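PDB 1UPS: GlcNAc-alpha-1,4-Gal-releasing endo-beta-galactosidase from Clostridium perfringens, which probably hydrolyses internal beta-galactosidic bonds of glycans to release the disaccharide GlcNAc-alpha-1,4-Gal, as a calcium-binding member of glycoside hydrolase family 16. Local coordinates for residues 126-131 with 221-226; 148-153 with 217-222; 138-143 with 262-267. One frame throughout, in Å; residues are numbered along the deposited sequence.

Contact 1 (126-131 with 221-226); sequences TKYGYF and WTPTAL
Tyr128 lies across Trp221 and Pro223, and its side chain touches the other segment almost from root to tip. CB comes first, 3.4 Å from Trp221 O. With CG beside its own backbone N (chi1 -50°), the ring swings back over the indole, and CD2 arrives 3.4 Å from Trp221 NE1. The two rings form a T-shaped pair in which the edge of Tyr128 meets the face of the five-membered ring, planes at 73°. Farther out, CZ lies 3.8 Å from Pro223 CG, which sits over one face of the phenol, offset toward its rim, in a CH-pi contact, and OH ends near Pro223 CA. The opposite face of the phenol is covered by the methylenes of Lys127, whose CG sits over the ring centre before the chain bends away with its charge.

Trp221 is covered in turn by backbone as well as by side chain. Tyr128 N lies 3.3 Å above the indole plane, and Tyr128 CA makes a CH-pi contact with the five-membered ring. Phe131 CE1 reaches the indole edge, 3.7 Å from Trp221 CE3, and completes an aromatic cluster.

At the backbone, Gly129 and Trp221 form an antiparallel hydrogen-bonded pair: Gly129 N to Trp221 O and Trp221 N to Gly129 O, both 2.9 Å and nearly straight. Glycine suits its place because at phi 143° a CB would be pressed against the preceding carbonyl O, and Phe131 CE1 would crowd it as well.

The chemistry is thus divided: two backbone bonds fix the register where strand 129-136 begins and strand 215-221 ends, while carbon-rich faces and C-H edges cover the joint and hold the phenol flat between Lys127 and Pro223, the buried indole N-H being met by Pro242 O.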
loop_
_atom_site.group_PDB
_atom_site.type_symbol
_atom_site.label_atom_id
_atom_site.label_comp_id
_atom_site.label_asym_id
_atom_site.label_seq_id
_atom_site.Cartn_x
_atom_site.Cartn_y
_atom_site.Cartn_z
ATOM N N THR A 126 -8.789 2.179 -14.170
ATOM C CA THR A 126 -7.670 1.484 -14.814
ATOM C C THR A 126 -7.217 0.257 -14.020
ATOM O O THR A 126 -7.575 0.118 -12.851
ATOM C CB THR A 126 -6.500 2.496 -15.061
ATOM O OG1 THR A 126 -5.649 2.032 -16.126
ATOM C CG2 THR A 126 -5.558 2.563 -13.859
ATOM N N LYS A 127 -6.449 -0.626 -14.662
ATOM C CA LYS A 127 -5.832 -1.760 -13.970
ATOM C C LYS A 127 -4.309 -1.650 -14.111
ATOM O O LYS A 127 -3.789 -1.596 -15.236
ATOM C CB LYS A 127 -6.347 -3.081 -14.566
ATOM C CG LYS A 127 -5.691 -4.348 -13.995
ATOM C CD LYS A 127 -6.222 -5.658 -14.640
ATOM C CE LYS A 127 -5.920 -5.739 -16.128
ATOM N NZ LYS A 127 -6.662 -6.865 -16.787
ATOM N N TYR A 128 -3.621 -1.638 -12.959
ATOM C CA TYR A 128 -2.155 -1.526 -12.829
ATOM C C TYR A 128 -1.601 -0.132 -13.100
ATOM O O TYR A 128 -2.214 0.665 -13.813
ATOM C CB TYR A 128 -1.399 -2.554 -13.688
ATOM C CG TYR A 128 -1.901 -3.978 -13.516
ATOM C CD1 TYR A 128 -2.099 -4.801 -14.627
ATOM C CD2 TYR A 128 -2.184 -4.490 -12.246
ATOM C CE1 TYR A 128 -2.559 -6.097 -14.481
ATOM C CE2 TYR A 128 -2.655 -5.802 -12.085
ATOM C CZ TYR A 128 -2.845 -6.594 -13.213
ATOM O OH TYR A 128 -3.305 -7.890 -13.066
ATOM N N GLY A 129 -0.429 0.141 -12.532
ATOM C CA GLY A 129 0.273 1.388 -12.827
ATOM C C GLY A 129 0.976 1.963 -11.612
ATOM O O GLY A 129 0.962 1.359 -10.528
ATOM N N TYR A 130 1.581 3.140 -11.807
ATOM C CA TYR A 130 2.250 3.875 -10.731
ATOM C C TYR A 130 1.384 5.094 -10.400
ATOM O O TYR A 130 1.220 5.990 -11.231
ATOM C CB TYR A 130 3.669 4.328 -11.182
ATOM C CG TYR A 130 4.525 4.797 -10.007
ATOM C CD1 TYR A 130 4.402 6.089 -9.489
ATOM C CD2 TYR A 130 5.410 3.928 -9.382
ATOM C CE1 TYR A 130 5.171 6.510 -8.378
ATOM C CE2 TYR A 130 6.168 4.334 -8.281
ATOM C CZ TYR A 130 6.054 5.622 -7.788
ATOM O OH TYR A 130 6.829 5.992 -6.702
ATOM N N PHE A 131 0.792 5.095 -9.206
ATOM C CA PHE A 131 -0.197 6.103 -8.806
ATOM C C PHE A 131 0.418 7.018 -7.768
ATOM O O PHE A 131 1.062 6.521 -6.853
ATOM C CB PHE A 131 -1.377 5.381 -8.152
ATOM C CG PHE A 131 -2.133 4.480 -9.095
ATOM C CD1 PHE A 131 -1.599 3.257 -9.508
ATOM C CD2 PHE A 131 -3.377 4.876 -9.593
ATOM C CE1 PHE A 131 -2.310 2.433 -10.411
ATOM C CE2 PHE A 131 -4.092 4.073 -10.484
ATOM C CZ PHE A 131 -3.569 2.848 -10.895
ATOM N N TRP A 221 1.087 -0.629 -8.487
ATOM C CA TRP A 221 0.193 -1.782 -8.483
ATOM C C TRP A 221 0.541 -2.585 -9.732
ATOM O O TRP A 221 0.367 -2.116 -10.853
ATOM C CB TRP A 221 -1.259 -1.282 -8.487
ATOM C CG TRP A 221 -2.359 -2.272 -8.867
ATOM C CD1 TRP A 221 -2.354 -3.648 -8.758
ATOM C CD2 TRP A 221 -3.634 -1.921 -9.380
ATOM N NE1 TRP A 221 -3.561 -4.160 -9.187
ATOM C CE2 TRP A 221 -4.363 -3.123 -9.585
ATOM C CE3 TRP A 221 -4.238 -0.701 -9.721
ATOM C CZ2 TRP A 221 -5.658 -3.138 -10.124
ATOM C CZ3 TRP A 221 -5.528 -0.713 -10.232
ATOM C CH2 TRP A 221 -6.226 -1.928 -10.429
ATOM N N THR A 222 1.102 -3.771 -9.522
ATOM C CA THR A 222 1.491 -4.658 -10.620
ATOM C C THR A 222 0.670 -5.947 -10.487
ATOM O O THR A 222 -0.029 -6.135 -9.498
ATOM C CB THR A 222 2.994 -5.005 -10.561
ATOM O OG1 THR A 222 3.238 -5.876 -9.444
ATOM C CG2 THR A 222 3.845 -3.762 -10.275
ATOM N N PRO A 223 0.775 -6.848 -11.456
ATOM C CA PRO A 223 0.140 -8.164 -11.337
ATOM C C PRO A 223 0.610 -8.968 -10.122
ATOM O O PRO A 223 -0.076 -9.922 -9.735
ATOM C CB PRO A 223 0.565 -8.859 -12.635
ATOM C CG PRO A 223 0.737 -7.753 -13.577
ATOM C CD PRO A 223 1.434 -6.679 -12.766
ATOM N N THR A 224 1.736 -8.587 -9.527
ATOM C CA THR A 224 2.343 -9.349 -8.431
ATOM C C THR A 224 2.098 -8.768 -7.030
ATOM O O THR A 224 1.986 -9.521 -6.040
ATOM C CB THR A 224 3.868 -9.456 -8.686
ATOM O OG1 THR A 224 4.080 -10.297 -9.823
ATOM C CG2 THR A 224 4.583 -10.208 -7.560
ATOM N N ALA A 225 2.025 -7.445 -6.945
ATOM C CA ALA A 225 2.096 -6.777 -5.637
ATOM C C ALA A 225 1.625 -5.335 -5.661
ATOM O O ALA A 225 1.474 -4.730 -6.738
ATOM C CB ALA A 225 3.566 -6.833 -5.103
ATOM N N LEU A 226 1.395 -4.805 -4.456
ATOM C CA LEU A 226 1.190 -3.380 -4.204
ATOM C C LEU A 226 2.399 -2.863 -3.426
ATOM O O LEU A 226 2.721 -3.363 -2.345
ATOM C CB LEU A 226 -0.094 -3.147 -3.374
ATOM C CG LEU A 226 -1.349 -3.877 -3.900
ATOM C CD1 LEU A 226 -2.520 -3.612 -2.970
ATOM C CD2 LEU A 226 -1.676 -3.426 -5.318
#

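Contact 2 (148-153 with 217-222); sequences WWMVGM and YAMEWT
Trp148 and Met150 meet Tyr217, Met219 and Trp221 in apolar packing between the two facing sheets of the beta-sandwich, the jelly-roll body expected of a family 16 glycoside hydrolase. Strands 148-152 and 217-221 run in roughly the same direction, 23° apart, and approach to 10.3 Å, a separation spanned by side chains, one of which ends on a backbone carbonyl. Every residue that takes part is buried.

Trp148 makes the closest approach. Its CG stands anti to the backbone N (chi1 171°), which sends the indole across the interlayer so that its six-membered ring arrives edge-on: CZ3 comes to 3.3 Å from Tyr217 O, with the carbonyl oxygen near the indole plane. The same atom touches Tyr217 CB at 4.2 Å. A large flat ring suits this spot because it spans the gap and presents a slightly positive C-H rim to the oxygen. The ring of Tyr217 itself turns away to an edge-to-face pairing with Trp182.

Two residues on, Met150 fills the next position with a flexible thioether. SD lies 3.8 Å from Met219 CE; a bend in the last torsion (chi3 69°) then carries the methyl of Met150 to 4.0 Å from Trp221 CZ3, approaching the indole obliquely. Methionine fits beside Trp221 and Phe131 because its unbranched chain can follow their contours, and its sulfur is polarisable without demanding a hydrogen bond.

Strand 145-152 lies between 246-254 and 168-170 in its six-stranded sheet, where Leu250 touches Trp148 and Ile169 touches Met219. Strand 215-221 is flanked by 129-136 and 225-230 in the other sheet; from 129-136, Ile133 packs on Trp148 and Phe131 on Met150, so the contact is enclosed between the two sheets.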
loop_
_atom_site.group_PDB
_atom_site.type_symbol
_atom_site.label_atom_id
_atom_site.label_comp_id
_atom_site.label_asym_id
_atom_site.label_seq_id
_atom_site.Cartn_x
_atom_site.Cartn_y
_atom_site.Cartn_z
ATOM N N TRP A 148 -7.193 8.404 0.493
ATOM C CA TRP A 148 -7.019 8.224 -0.939
ATOM C C TRP A 148 -7.145 6.728 -1.108
ATOM O O TRP A 148 -6.352 5.959 -0.533
ATOM C CB TRP A 148 -5.631 8.676 -1.364
ATOM C CG TRP A 148 -5.264 8.340 -2.796
ATOM C CD1 TRP A 148 -6.106 8.169 -3.873
ATOM C CD2 TRP A 148 -3.937 8.167 -3.296
ATOM N NE1 TRP A 148 -5.366 7.860 -5.001
ATOM C CE2 TRP A 148 -4.034 7.884 -4.679
ATOM C CE3 TRP A 148 -2.671 8.215 -2.710
ATOM C CZ2 TRP A 148 -2.904 7.629 -5.480
ATOM C CZ3 TRP A 148 -1.544 7.973 -3.504
ATOM C CH2 TRP A 148 -1.674 7.673 -4.872
ATOM N N TRP A 149 -8.175 6.293 -1.828
ATOM C CA TRP A 149 -8.424 4.858 -1.925
ATOM C C TRP A 149 -9.016 4.463 -3.270
ATOM O O TRP A 149 -9.495 5.309 -4.029
ATOM C CB TRP A 149 -9.328 4.356 -0.771
ATOM C CG TRP A 149 -10.592 5.155 -0.454
ATOM C CD1 TRP A 149 -10.687 6.488 -0.105
ATOM C CD2 TRP A 149 -11.926 4.619 -0.344
ATOM N NE1 TRP A 149 -12.001 6.804 0.180
ATOM C CE2 TRP A 149 -12.777 5.675 0.051
ATOM C CE3 TRP A 149 -12.483 3.339 -0.558
ATOM C CZ2 TRP A 149 -14.171 5.508 0.231
ATOM C CZ3 TRP A 149 -13.880 3.170 -0.369
ATOM C CH2 TRP A 149 -14.696 4.259 0.021
ATOM N N MET A 150 -8.969 3.165 -3.560
ATOM C CA MET A 150 -9.432 2.648 -4.840
ATOM C C MET A 150 -10.322 1.452 -4.570
ATOM O O MET A 150 -10.110 0.735 -3.602
ATOM C CB MET A 150 -8.242 2.252 -5.726
ATOM C CG MET A 150 -7.319 3.469 -6.021
ATOM S SD MET A 150 -5.890 3.035 -7.058
ATOM C CE MET A 150 -6.772 2.708 -8.587
ATOM N N VAL A 151 -11.338 1.291 -5.419
ATOM C CA VAL A 151 -12.286 0.193 -5.293
ATOM C C VAL A 151 -12.493 -0.453 -6.653
ATOM O O VAL A 151 -12.447 0.226 -7.679
ATOM C CB VAL A 151 -13.654 0.667 -4.708
ATOM C CG1 VAL A 151 -13.491 1.116 -3.249
ATOM C CG2 VAL A 151 -14.292 1.806 -5.554
ATOM N N GLY A 152 -12.710 -1.765 -6.657
ATOM C CA GLY A 152 -13.028 -2.474 -7.879
ATOM C C GLY A 152 -14.289 -1.916 -8.512
ATOM O O GLY A 152 -15.229 -1.488 -7.819
ATOM N N MET A 153 -14.317 -1.919 -9.842
ATOM C CA MET A 153 -15.465 -1.372 -10.559
ATOM C C MET A 153 -16.566 -2.390 -10.781
ATOM O O MET A 153 -17.584 -2.070 -11.413
ATOM C CB MET A 153 -15.019 -0.758 -11.897
ATOM C CG MET A 153 -14.219 0.548 -11.717
ATOM S SD MET A 153 -15.097 1.903 -10.879
ATOM C CE MET A 153 -16.462 2.086 -11.712
ATOM N N TYR A 217 2.998 10.570 -1.741
ATOM C CA TYR A 217 2.512 9.227 -1.431
ATOM C C TYR A 217 2.245 8.529 -2.751
ATOM O O TYR A 217 1.596 9.087 -3.633
ATOM C CB TYR A 217 1.195 9.309 -0.624
ATOM C CG TYR A 217 1.364 10.085 0.671
ATOM C CD1 TYR A 217 1.073 11.451 0.734
ATOM C CD2 TYR A 217 1.831 9.452 1.824
ATOM C CE1 TYR A 217 1.225 12.174 1.943
ATOM C CE2 TYR A 217 1.993 10.152 3.026
ATOM C CZ TYR A 217 1.694 11.518 3.065
ATOM O OH TYR A 217 1.858 12.212 4.239
ATOM N N ALA A 218 2.731 7.305 -2.890
ATOM C CA ALA A 218 2.558 6.589 -4.153
ATOM C C ALA A 218 2.371 5.096 -3.945
ATOM O O ALA A 218 2.829 4.527 -2.944
ATOM C CB ALA A 218 3.754 6.857 -5.115
ATOM N N MET A 219 1.674 4.487 -4.902
ATOM C CA MET A 219 1.521 3.046 -4.961
ATOM C C MET A 219 1.820 2.561 -6.377
ATOM O O MET A 219 1.235 3.053 -7.355
ATOM C CB MET A 219 0.089 2.624 -4.581
ATOM C CG MET A 219 -0.158 1.120 -4.867
ATOM S SD MET A 219 -1.899 0.651 -4.623
ATOM C CE MET A 219 -2.634 1.403 -6.036
ATOM N N GLU A 220 2.702 1.570 -6.486
ATOM C CA GLU A 220 2.832 0.849 -7.746
ATOM C C GLU A 220 2.086 -0.473 -7.625
ATOM O O GLU A 220 2.390 -1.307 -6.760
ATOM C CB GLU A 220 4.302 0.620 -8.156
ATOM C CG GLU A 220 4.388 0.028 -9.567
ATOM C CD GLU A 220 5.653 0.410 -10.329
ATOM O OE1 GLU A 220 5.558 0.778 -11.520
ATOM O OE2 GLU A 220 6.738 0.332 -9.743
ATOM N N TRP A 221 1.087 -0.629 -8.487
ATOM C CA TRP A 221 0.193 -1.782 -8.483
ATOM C C TRP A 221 0.541 -2.585 -9.732
ATOM O O TRP A 221 0.367 -2.116 -10.853
ATOM C CB TRP A 221 -1.259 -1.282 -8.487
ATOM C CG TRP A 221 -2.359 -2.272 -8.867
ATOM C CD1 TRP A 221 -2.354 -3.648 -8.758
ATOM C CD2 TRP A 221 -3.634 -1.921 -9.380
ATOM N NE1 TRP A 221 -3.561 -4.160 -9.187
ATOM C CE2 TRP A 221 -4.363 -3.123 -9.585
ATOM C CE3 TRP A 221 -4.238 -0.701 -9.721
ATOM C CZ2 TRP A 221 -5.658 -3.138 -10.124
ATOM C CZ3 TRP A 221 -5.528 -0.713 -10.232
ATOM C CH2 TRP A 221 -6.226 -1.928 -10.429
ATOM N N THR A 222 1.102 -3.771 -9.522
ATOM C CA THR A 222 1.491 -4.658 -10.620
ATOM C C THR A 222 0.670 -5.947 -10.487
ATOM O O THR A 222 -0.029 -6.135 -9.498
ATOM C CB THR A 222 2.994 -5.005 -10.561
ATOM O OG1 THR A 222 3.238 -5.876 -9.444
ATOM C CG2 THR A 222 3.845 -3.762 -10.275
#

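Contact 3 (138-143 with 262-267); sequences SNTGGG and NDVWPK
Asn262 points its amide toward the 138-143 loop at Thr140 and holds it with one bond: ND2 donates to Thr140 O at 2.8 Å, nearly straight at 167°. The acceptor lies in the amide plane, yet the nitrogen stands above the plane of the threonine carbonyl. The other end of the amide faces its own loop, where OD1 accepts from Val264 N in an Asx turn; an asparagine suits the site because it can do both.

Thr140 turns its methyl the other way. CG2 lies 3.4 Å from Pro266 O and 4.0 Å from Val264 CG1, while OG1 hydrogen-bonds Ser138 OG. Lys267 passes Thr140 at about a right angle, its CD near OG1, and curls so that NZ donates to Val264 O (2.7 Å) and Asn262 O. Water 1 accepts from NZ and from Asn262 N, and lies within bonding distance of Gly141 O and Gly143 O. Gly141 and Gly142 adopt positive phi, which glycine tolerates most easily, and a CB on Gly142 would run into Asn262 CG.

The loop holding 138-143 links strands 129-136 and 145-152; 262-267 lies between strands 246-254 and 267-279, entering the latter at Lys267. Both connections cross between the sandwich's sheets.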
loop_
_atom_site.group_PDB
_atom_site.type_symbol
_atom_site.label_atom_id
_atom_site.label_comp_id
_atom_site.label_asym_id
_atom_site.label_seq_id
_atom_site.Cartn_x
_atom_site.Cartn_y
_atom_site.Cartn_z
ATOM N N SER A 138 -4.546 17.010 7.153
ATOM C CA SER A 138 -5.220 17.877 8.111
ATOM C C SER A 138 -4.371 18.166 9.335
ATOM O O SER A 138 -3.757 17.259 9.878
ATOM C CB SER A 138 -6.523 17.223 8.590
ATOM O OG SER A 138 -7.175 18.077 9.534
ATOM N N ASN A 139 -4.361 19.431 9.776
ATOM C CA ASN A 139 -3.691 19.795 11.034
ATOM C C ASN A 139 -4.672 20.040 12.195
ATOM O O ASN A 139 -4.290 20.591 13.233
ATOM C CB ASN A 139 -2.763 21.028 10.816
ATOM C CG ASN A 139 -3.531 22.327 10.595
ATOM O OD1 ASN A 139 -4.763 22.363 10.591
ATOM N ND2 ASN A 139 -2.776 23.437 10.415
ATOM N N THR A 140 -5.936 19.633 12.029
ATOM C CA THR A 140 -6.959 19.923 13.058
ATOM C C THR A 140 -6.780 19.118 14.333
ATOM O O THR A 140 -7.241 19.539 15.409
ATOM C CB THR A 140 -8.395 19.637 12.545
ATOM O OG1 THR A 140 -8.507 18.264 12.119
ATOM C CG2 THR A 140 -8.733 20.478 11.317
ATOM N N GLY A 141 -6.168 17.940 14.203
ATOM C CA GLY A 141 -6.210 16.937 15.255
ATOM C C GLY A 141 -7.622 16.434 15.529
ATOM O O GLY A 141 -8.534 16.673 14.735
ATOM N N GLY A 142 -7.792 15.737 16.661
ATOM C CA GLY A 142 -9.093 15.196 17.063
ATOM C C GLY A 142 -9.555 14.037 16.180
ATOM O O GLY A 142 -8.770 13.495 15.412
ATOM N N GLY A 143 -10.834 13.674 16.272
ATOM C CA GLY A 143 -11.361 12.544 15.500
ATOM C C GLY A 143 -11.573 12.856 14.023
ATOM O O GLY A 143 -11.972 13.970 13.652
ATOM N N ASN A 262 -13.109 17.024 17.044
ATOM C CA ASN A 262 -12.790 18.052 18.045
ATOM C C ASN A 262 -13.372 19.385 17.569
ATOM O O ASN A 262 -14.123 19.411 16.589
ATOM C CB ASN A 262 -11.273 18.138 18.335
ATOM C CG ASN A 262 -10.457 18.768 17.179
ATOM O OD1 ASN A 262 -10.999 19.205 16.154
ATOM N ND2 ASN A 262 -9.131 18.792 17.353
ATOM N N ASP A 263 -13.001 20.492 18.221
ATOM C CA ASP A 263 -13.673 21.752 17.945
ATOM C C ASP A 263 -12.931 22.665 16.969
ATOM O O ASP A 263 -13.252 23.843 16.873
ATOM C CB ASP A 263 -14.011 22.468 19.264
ATOM C CG ASP A 263 -15.004 21.678 20.096
ATOM O OD1 ASP A 263 -14.843 21.601 21.341
ATOM O OD2 ASP A 263 -15.990 21.106 19.573
ATOM N N VAL A 264 -11.985 22.092 16.215
ATOM C CA VAL A 264 -11.242 22.839 15.196
ATOM C C VAL A 264 -11.839 22.628 13.812
ATOM O O VAL A 264 -11.894 21.495 13.303
ATOM C CB VAL A 264 -9.758 22.421 15.169
ATOM C CG1 VAL A 264 -8.981 23.270 14.134
ATOM C CG2 VAL A 264 -9.154 22.580 16.567
ATOM N N TRP A 265 -12.289 23.726 13.208
ATOM C CA TRP A 265 -12.976 23.660 11.912
ATOM C C TRP A 265 -12.384 24.648 10.903
ATOM O O TRP A 265 -11.809 25.690 11.304
ATOM C CB TRP A 265 -14.461 23.980 12.105
ATOM C CG TRP A 265 -15.186 22.942 12.930
ATOM C CD1 TRP A 265 -15.452 22.993 14.272
ATOM C CD2 TRP A 265 -15.746 21.712 12.459
ATOM N NE1 TRP A 265 -16.129 21.860 14.666
ATOM C CE2 TRP A 265 -16.343 21.066 13.569
ATOM C CE3 TRP A 265 -15.809 21.088 11.203
ATOM C CZ2 TRP A 265 -16.986 19.812 13.466
ATOM C CZ3 TRP A 265 -16.455 19.845 11.095
ATOM C CH2 TRP A 265 -17.039 19.226 12.228
ATOM N N PRO A 266 -12.535 24.378 9.608
ATOM C CA PRO A 266 -13.096 23.133 9.046
ATOM C C PRO A 266 -12.120 21.968 9.144
ATOM O O PRO A 266 -10.923 22.208 9.391
ATOM C CB PRO A 266 -13.242 23.471 7.554
ATOM C CG PRO A 266 -13.200 24.964 7.499
ATOM C CD PRO A 266 -12.213 25.362 8.561
ATOM N N LYS A 267 -12.606 20.744 8.937
ATOM C CA LYS A 267 -11.686 19.617 8.720
ATOM C C LYS A 267 -11.281 19.700 7.256
ATOM O O LYS A 267 -12.139 19.632 6.361
ATOM C CB LYS A 267 -12.337 18.259 9.023
ATOM C CG LYS A 267 -13.198 18.190 10.297
ATOM C CD LYS A 267 -12.416 18.603 11.559
ATOM C CE LYS A 267 -13.364 18.532 12.769
ATOM N NZ LYS A 267 -12.736 19.026 14.047
HETATM O O HOH W 1 -11.320 16.521 14.592
#

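Contacts 1 and 2 belong to one continuous region, with centres about 7 Å apart, and share Trp221, which pairs with Gly129 through its backbone in the first and meets Met150 across the sandwich in the second. Contact 1 is partly buried and joins neighbours within a sheet, so backbone bonds and edge-to-face aromatic packing work together; contact 2 is wholly buried between sheets and relies on apolar side chains. The backbone N of Phe131 probably bonds Met219 O, continuing the pairing of contact 1 into the strand of contact 2. Contact 3, centred about 33 Å from contact 1 and 26 Å from contact 2, joins outlying loops of the same domain, and there amide, ammonium, carbonyls and water replace rings and thioethers.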